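Local coordinates for putative cobalamin synthesis related protein (Corynebacterium diphtheriae, PDB 2NPN) that binds S-adenosylmethionine and is probably a precorrin-6A synthase (deacetylating), a methyltransferase of cobalamin biosynthesis, at residues F107-W110 with Y116-T119; R169-T174 with K189-D194. All coordinates share one frame; numbering follows the deposited sequence.

Contact 1 (F107-W110 with Y116-T119); sequences FLVW and YDST. With SAM (S-adenosylmethionine), chain C.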
loop_
_atom_site.group_PDB
_atom_site.type_symbol
_atom_site.label_atom_id
_atom_site.label_comp_id
_atom_site.label_asym_id
_atom_site.label_seq_id
_atom_site.Cartn_x
_atom_site.Cartn_y
_atom_site.Cartn_z
ATOM N N PHE A 107 -1.042 -10.354 -9.946
ATOM C CA PHE A 107 -0.722 -10.159 -8.534
ATOM C C PHE A 107 -1.411 -8.882 -8.057
ATOM O O PHE A 107 -1.277 -7.844 -8.718
ATOM C CB PHE A 107 0.772 -9.995 -8.306
ATOM C CG PHE A 107 1.575 -11.271 -8.356
ATOM C CD1 PHE A 107 2.093 -11.815 -7.185
ATOM C CD2 PHE A 107 1.830 -11.883 -9.552
ATOM C CE1 PHE A 107 2.860 -12.950 -7.195
ATOM C CE2 PHE A 107 2.610 -13.040 -9.602
ATOM C CZ PHE A 107 3.134 -13.589 -8.397
ATOM N N LEU A 108 -2.110 -8.943 -6.928
ATOM C CA LEU A 108 -2.822 -7.780 -6.408
ATOM C C LEU A 108 -1.952 -7.087 -5.387
ATOM O O LEU A 108 -1.377 -7.742 -4.484
ATOM C CB LEU A 108 -4.143 -8.211 -5.781
ATOM C CG LEU A 108 -5.033 -9.067 -6.672
ATOM C CD1 LEU A 108 -6.328 -9.376 -5.911
ATOM C CD2 LEU A 108 -5.254 -8.393 -8.004
ATOM N N VAL A 109 -1.886 -5.760 -5.470
ATOM C CA VAL A 109 -1.062 -4.962 -4.554
ATOM C C VAL A 109 -1.915 -3.792 -4.075
ATOM O O VAL A 109 -2.485 -3.051 -4.894
ATOM C CB VAL A 109 0.211 -4.411 -5.254
ATOM C CG1 VAL A 109 1.007 -3.572 -4.266
ATOM C CG2 VAL A 109 1.047 -5.596 -5.795
ATOM N N TRP A 110 -1.999 -3.584 -2.773
ATOM C CA TRP A 110 -2.725 -2.434 -2.276
ATOM C C TRP A 110 -2.063 -1.121 -2.739
ATOM O O TRP A 110 -0.827 -1.018 -2.785
ATOM C CB TRP A 110 -2.761 -2.474 -0.753
ATOM C CG TRP A 110 -3.575 -3.551 -0.186
ATOM C CD1 TRP A 110 -3.127 -4.624 0.527
ATOM C CD2 TRP A 110 -4.992 -3.694 -0.279
ATOM N NE1 TRP A 110 -4.177 -5.428 0.877
ATOM C CE2 TRP A 110 -5.333 -4.886 0.381
ATOM C CE3 TRP A 110 -5.999 -2.963 -0.924
ATOM C CZ2 TRP A 110 -6.635 -5.319 0.480
ATOM C CZ3 TRP A 110 -7.296 -3.407 -0.850
ATOM C CH2 TRP A 110 -7.606 -4.565 -0.142
ATOM N N TYR A 116 6.473 1.603 -1.462
ATOM C CA TYR A 116 6.656 0.825 -0.217
ATOM C C TYR A 116 5.955 -0.531 -0.287
ATOM O O TYR A 116 5.192 -0.922 0.617
ATOM C CB TYR A 116 6.239 1.609 1.039
ATOM C CG TYR A 116 7.087 2.835 1.297
ATOM C CD1 TYR A 116 8.474 2.738 1.428
ATOM C CD2 TYR A 116 6.532 4.086 1.369
ATOM C CE1 TYR A 116 9.291 3.848 1.652
ATOM C CE2 TYR A 116 7.329 5.202 1.589
ATOM C CZ TYR A 116 8.717 5.090 1.724
ATOM O OH TYR A 116 9.504 6.210 1.886
ATOM N N ASP A 117 6.274 -1.272 -1.328
ATOM C CA ASP A 117 5.730 -2.621 -1.526
ATOM C C ASP A 117 6.781 -3.506 -2.151
ATOM O O ASP A 117 7.508 -3.057 -3.049
ATOM C CB ASP A 117 4.476 -2.564 -2.418
ATOM C CG ASP A 117 3.770 -3.881 -2.477
ATOM O OD1 ASP A 117 2.929 -4.141 -1.599
ATOM O OD2 ASP A 117 4.108 -4.696 -3.371
ATOM N N SER A 118 6.843 -4.770 -1.716
ATOM C CA SER A 118 7.918 -5.674 -2.146
ATOM C C SER A 118 7.524 -6.614 -3.287
ATOM O O SER A 118 8.366 -7.394 -3.771
ATOM C CB SER A 118 8.384 -6.520 -0.960
ATOM O OG SER A 118 7.305 -7.273 -0.456
ATOM N N THR A 119 6.266 -6.587 -3.729
ATOM C CA THR A 119 5.794 -7.573 -4.723
ATOM C C THR A 119 6.637 -7.606 -5.989
ATOM O O THR A 119 7.008 -8.666 -6.459
ATOM C CB THR A 119 4.288 -7.368 -5.068
ATOM O OG1 THR A 119 3.528 -7.615 -3.875
ATOM C CG2 THR A 119 3.836 -8.262 -6.222
HETATM N N SAM C . 1.568 0.568 -1.964
HETATM C CA SAM C . 0.787 1.274 -0.904
HETATM C C SAM C . 0.226 2.590 -1.409
HETATM O O SAM C . -0.471 3.296 -0.631
HETATM O OXT SAM C . 0.427 2.925 -2.593
HETATM C CB SAM C . 1.653 1.487 0.352
HETATM C CG SAM C . 2.028 0.193 1.076
HETATM S SD SAM C . 2.946 0.393 2.642
HETATM C CE SAM C . 3.222 -1.376 2.947
HETATM C "C5'" SAM C . 1.725 0.591 3.986
HETATM C "C4'" SAM C . 1.553 2.039 4.476
HETATM O "O4'" SAM C . 0.722 2.719 3.595
HETATM C "C3'" SAM C . 0.867 2.192 5.834
HETATM O "O3'" SAM C . 1.758 2.031 6.909
HETATM C "C2'" SAM C . 0.276 3.575 5.772
HETATM O "O2'" SAM C . 1.304 4.539 5.919
HETATM C "C1'" SAM C . -0.182 3.550 4.329
HETATM N N9 SAM C . -1.575 3.077 4.171
HETATM C C8 SAM C . -1.975 2.028 3.358
HETATM N N7 SAM C . -3.306 1.914 3.375
HETATM C C5 SAM C . -3.785 2.923 4.162
HETATM C C6 SAM C . -5.069 3.335 4.487
HETATM N N6 SAM C . -6.172 2.689 4.028
HETATM N N1 SAM C . -5.230 4.435 5.321
HETATM C C2 SAM C . -4.125 5.146 5.747
HETATM N N3 SAM C . -2.856 4.749 5.423
HETATM C C4 SAM C . -2.675 3.670 4.622
HETATM O O HOH W 1 0.910 -9.269 -4.293
HETATM O O HOH W 2 1.131 -2.120 -1.175
HETATM O O HOH W 3 -0.228 -5.491 -1.143
#
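Val109, on strand 104-109, packs against Asp117 and Thr119 in the N-terminal part of a tetrapyrrole methylase fold. Strand 104-109 is the middle strand of a five-stranded parallel sheet. The loop after it carries Trp110 and Tyr116 of the S-adenosylmethionine pocket and then enters helix 119-130.

The tight side is built on the two methyls of Val109, which meet polar as well as apolar groups. CG1 stands anti to the backbone N (chi1 179°) and meets the Asp117 carboxylate, coming within 3.3 Å of Asp117 CG. CG2 reaches tip to tip toward Thr119 and lies 3.7 Å from Thr119 OG1. The Thr119 methyl packs on Val109 CG2 as well. That methyl also sits obliquely by the Phe107 ring, 4.1 Å from CG2 of Thr119 to CD1 of Phe107. Val7 of strand 3-9 and Leu35 of strand 31-35 close round this cluster.

No direct hydrogen bond joins the two segments. Water bridges them on the looser side. Water 1 donates to Leu108 O and is also hydrogen-bonded to Thr119 OG1. Water 2 donates to Trp110 O and to Asp117 OD1, and it accepts from the amino N of S-adenosylmethionine at 2.8 Å. That same ligand N donates directly to Trp110 O. The ligand amino group is thus tied to Trp110 O and, through one water, to Asp117. Tyr116 O lies 3.1 Å from the ligand methyl carbon CE.

Asp117 serves both sides. Its OD1 takes the water, while its OD2 caps the start of the helix. The capping bond runs from Thr119 N to Asp117 OD2 at 2.9 Å, with the donor 44° out of the carboxylate plane.

Contact 2 (R169-T174 with K189-D194); sequences RNLPET and KTAWQD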
loop_
_atom_site.group_PDB
_atom_site.type_symbol
_atom_site.label_atom_id
_atom_site.label_comp_id
_atom_site.label_asym_id
_atom_site.label_seq_id
_atom_site.Cartn_x
_atom_site.Cartn_y
_atom_site.Cartn_z
ATOM N N ARG A 169 10.123 5.790 10.870
ATOM C CA ARG A 169 11.485 5.517 11.328
ATOM C C ARG A 169 12.480 6.593 10.851
ATOM O O ARG A 169 13.365 7.007 11.613
ATOM C CB ARG A 169 11.895 4.117 10.854
ATOM C CG ARG A 169 13.315 3.693 11.101
ATOM C CD ARG A 169 13.538 2.277 10.550
ATOM N NE ARG A 169 14.830 1.698 10.942
ATOM C CZ ARG A 169 15.023 0.687 11.804
ATOM N NH1 ARG A 169 14.010 0.064 12.423
ATOM N NH2 ARG A 169 16.258 0.277 12.056
ATOM N N ASN A 170 12.357 7.033 9.594
ATOM C CA ASN A 170 13.275 8.030 9.031
ATOM C C ASN A 170 12.974 9.472 9.511
ATOM O O ASN A 170 13.821 10.351 9.363
ATOM C CB ASN A 170 13.165 8.091 7.478
ATOM C CG ASN A 170 13.660 6.838 6.768
ATOM O OD1 ASN A 170 14.406 6.027 7.336
ATOM N ND2 ASN A 170 13.258 6.693 5.489
ATOM N N LEU A 171 11.765 9.712 10.022
ATOM C CA LEU A 171 11.302 11.108 10.248
ATOM C C LEU A 171 12.221 11.905 11.193
ATOM O O LEU A 171 12.559 13.063 10.891
ATOM C CB LEU A 171 9.834 11.164 10.741
ATOM C CG LEU A 171 9.236 12.584 10.762
ATOM C CD1 LEU A 171 9.291 13.304 9.380
ATOM C CD2 LEU A 171 7.844 12.579 11.371
ATOM N N PRO A 172 12.590 11.317 12.344
ATOM C CA PRO A 172 13.502 12.063 13.227
ATOM C C PRO A 172 14.837 12.467 12.611
ATOM O O PRO A 172 15.410 13.467 13.066
ATOM C CB PRO A 172 13.753 11.088 14.376
ATOM C CG PRO A 172 12.595 10.190 14.412
ATOM C CD PRO A 172 12.205 10.023 12.948
ATOM N N GLU A 173 15.344 11.696 11.636
ATOM C CA GLU A 173 16.599 11.993 10.949
ATOM C C GLU A 173 16.431 12.863 9.696
ATOM O O GLU A 173 17.414 13.228 9.050
ATOM C CB GLU A 173 17.348 10.691 10.577
ATOM C CG GLU A 173 17.768 9.817 11.754
ATOM C CD GLU A 173 16.677 8.879 12.276
ATOM O OE1 GLU A 173 15.565 8.847 11.699
ATOM O OE2 GLU A 173 16.955 8.168 13.274
ATOM N N THR A 174 15.190 13.225 9.369
ATOM C CA THR A 174 14.894 14.016 8.190
ATOM C C THR A 174 15.234 15.503 8.422
ATOM O O THR A 174 14.978 16.033 9.498
ATOM C CB THR A 174 13.407 13.853 7.821
ATOM O OG1 THR A 174 13.144 12.446 7.649
ATOM C CG2 THR A 174 13.027 14.639 6.524
ATOM N N LYS A 189 4.341 4.349 15.465
ATOM C CA LYS A 189 4.372 5.080 16.703
ATOM C C LYS A 189 3.678 6.395 16.374
ATOM O O LYS A 189 2.681 6.400 15.607
ATOM C CB LYS A 189 5.811 5.280 17.207
ATOM C CG LYS A 189 6.600 3.990 17.414
ATOM C CD LYS A 189 8.036 4.335 17.864
ATOM C CE LYS A 189 8.866 3.120 18.244
ATOM N NZ LYS A 189 10.288 3.462 18.528
ATOM N N THR A 190 4.224 7.536 16.840
ATOM C CA THR A 190 3.524 8.853 16.778
ATOM C C THR A 190 4.595 9.928 16.508
ATOM O O THR A 190 4.795 10.873 17.272
ATOM C CB THR A 190 2.676 9.239 18.050
ATOM O OG1 THR A 190 3.550 9.365 19.178
ATOM C CG2 THR A 190 1.533 8.212 18.311
ATOM N N ALA A 191 5.274 9.787 15.371
ATOM C CA ALA A 191 6.511 10.523 15.131
ATOM C C ALA A 191 6.317 12.037 14.966
ATOM O O ALA A 191 7.268 12.809 15.156
ATOM C CB ALA A 191 7.299 9.883 13.931
ATOM N N TRP A 192 5.096 12.474 14.650
ATOM C CA TRP A 192 4.772 13.889 14.614
ATOM C C TRP A 192 5.098 14.592 15.943
ATOM O O TRP A 192 5.417 15.776 15.956
ATOM C CB TRP A 192 3.312 14.145 14.251
ATOM C CG TRP A 192 2.260 13.506 15.153
ATOM C CD1 TRP A 192 1.751 14.038 16.290
ATOM C CD2 TRP A 192 1.607 12.258 14.962
ATOM N NE1 TRP A 192 0.810 13.201 16.803
ATOM C CE2 TRP A 192 0.685 12.109 16.002
ATOM C CE3 TRP A 192 1.694 11.262 13.994
ATOM C CZ2 TRP A 192 -0.130 10.989 16.107
ATOM C CZ3 TRP A 192 0.869 10.174 14.086
ATOM C CH2 TRP A 192 -0.020 10.040 15.149
ATOM N N GLN A 193 4.946 13.880 17.042
ATOM C CA GLN A 193 5.165 14.522 18.343
ATOM C C GLN A 193 6.620 14.922 18.523
ATOM O O GLN A 193 6.936 15.898 19.252
ATOM C CB GLN A 193 4.696 13.569 19.447
ATOM C CG GLN A 193 3.172 13.374 19.520
ATOM C CD GLN A 193 2.437 14.624 20.009
ATOM O OE1 GLN A 193 2.338 15.606 19.288
ATOM N NE2 GLN A 193 1.946 14.598 21.266
ATOM N N ASP A 194 7.521 14.191 17.871
ATOM C CA ASP A 194 8.956 14.336 18.061
ATOM C C ASP A 194 9.586 15.448 17.217
ATOM O O ASP A 194 10.689 15.903 17.533
ATOM C CB ASP A 194 9.640 13.000 17.736
ATOM C CG ASP A 194 9.028 11.812 18.509
ATOM O OD1 ASP A 194 8.764 11.944 19.723
ATOM O OD2 ASP A 194 8.818 10.753 17.883
#
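Leu171 packs on Ala191 where two loops flank the mixed sheet of the C-terminal part of the tetrapyrrole methylase fold. Segment 169-174 follows strand 164-167 and holds a short 3-10 turn. Segment 189-194 follows strand 181-185 and runs into a short, weakly bonded helix from about Trp192.

The first shell is one methyl, Leu171 CD2, set against the side chain and backbone of Ala191. Leu171 CD2 lies 3.8 Å from Ala191 CB and equally close to Ala191 O. The same methyl comes 4.3 Å from Trp192 N. Leu171 CG is anti to the backbone N (chi1 -170°), which carries the branch out from the turn toward Ala191. No hydrogen bond crosses between the segments.

The next shell is the sheet itself: Leu171 rests on Cys182, Val184, Tyr245 and Leu247, and Ala191 also touches Tyr245.

Each loop is held by its own polar bonds. Asp187 accepts from Ala191 N through OD2 and from Lys189 N through OD1. The Trp192 side chain leaves its backbone away from the other loop; its ring meets Tyr245 edge-to-face, and its NE1 donates to Gly224 O. Thr190 CB lies over one face of the indole, toward its rim, 3.8 Å above the plane.

On the other loop, Thr174 N bonds to Leu171 O across the turn. The Thr174 hydroxyl closes the turn from its side chain: OG1 donates to Asn170 O at 2.8 Å, from 54° out of the carbonyl plane.

Both contacts are buried, but the centre of contact 1 lies about 7 Å from the centre of the chain and that of contact 2 about 20 Å. Their own centres are 25 Å apart. They share no strand: contact 1 belongs to the parallel sheet, contact 2 to the mixed one. Each involves a loop that follows a strand and leads into a helix. In contact 1 a carboxylate and waters sit beside the methyl packing, and one water also holds the ligand amino group. No hydrogen bond crosses contact 2, which rests on one leucine methyl. It has an indirect tie to the ligand: Trp192 touches Asp243, whose backbone O is hydrogen-bonded to S-adenosylmethionine.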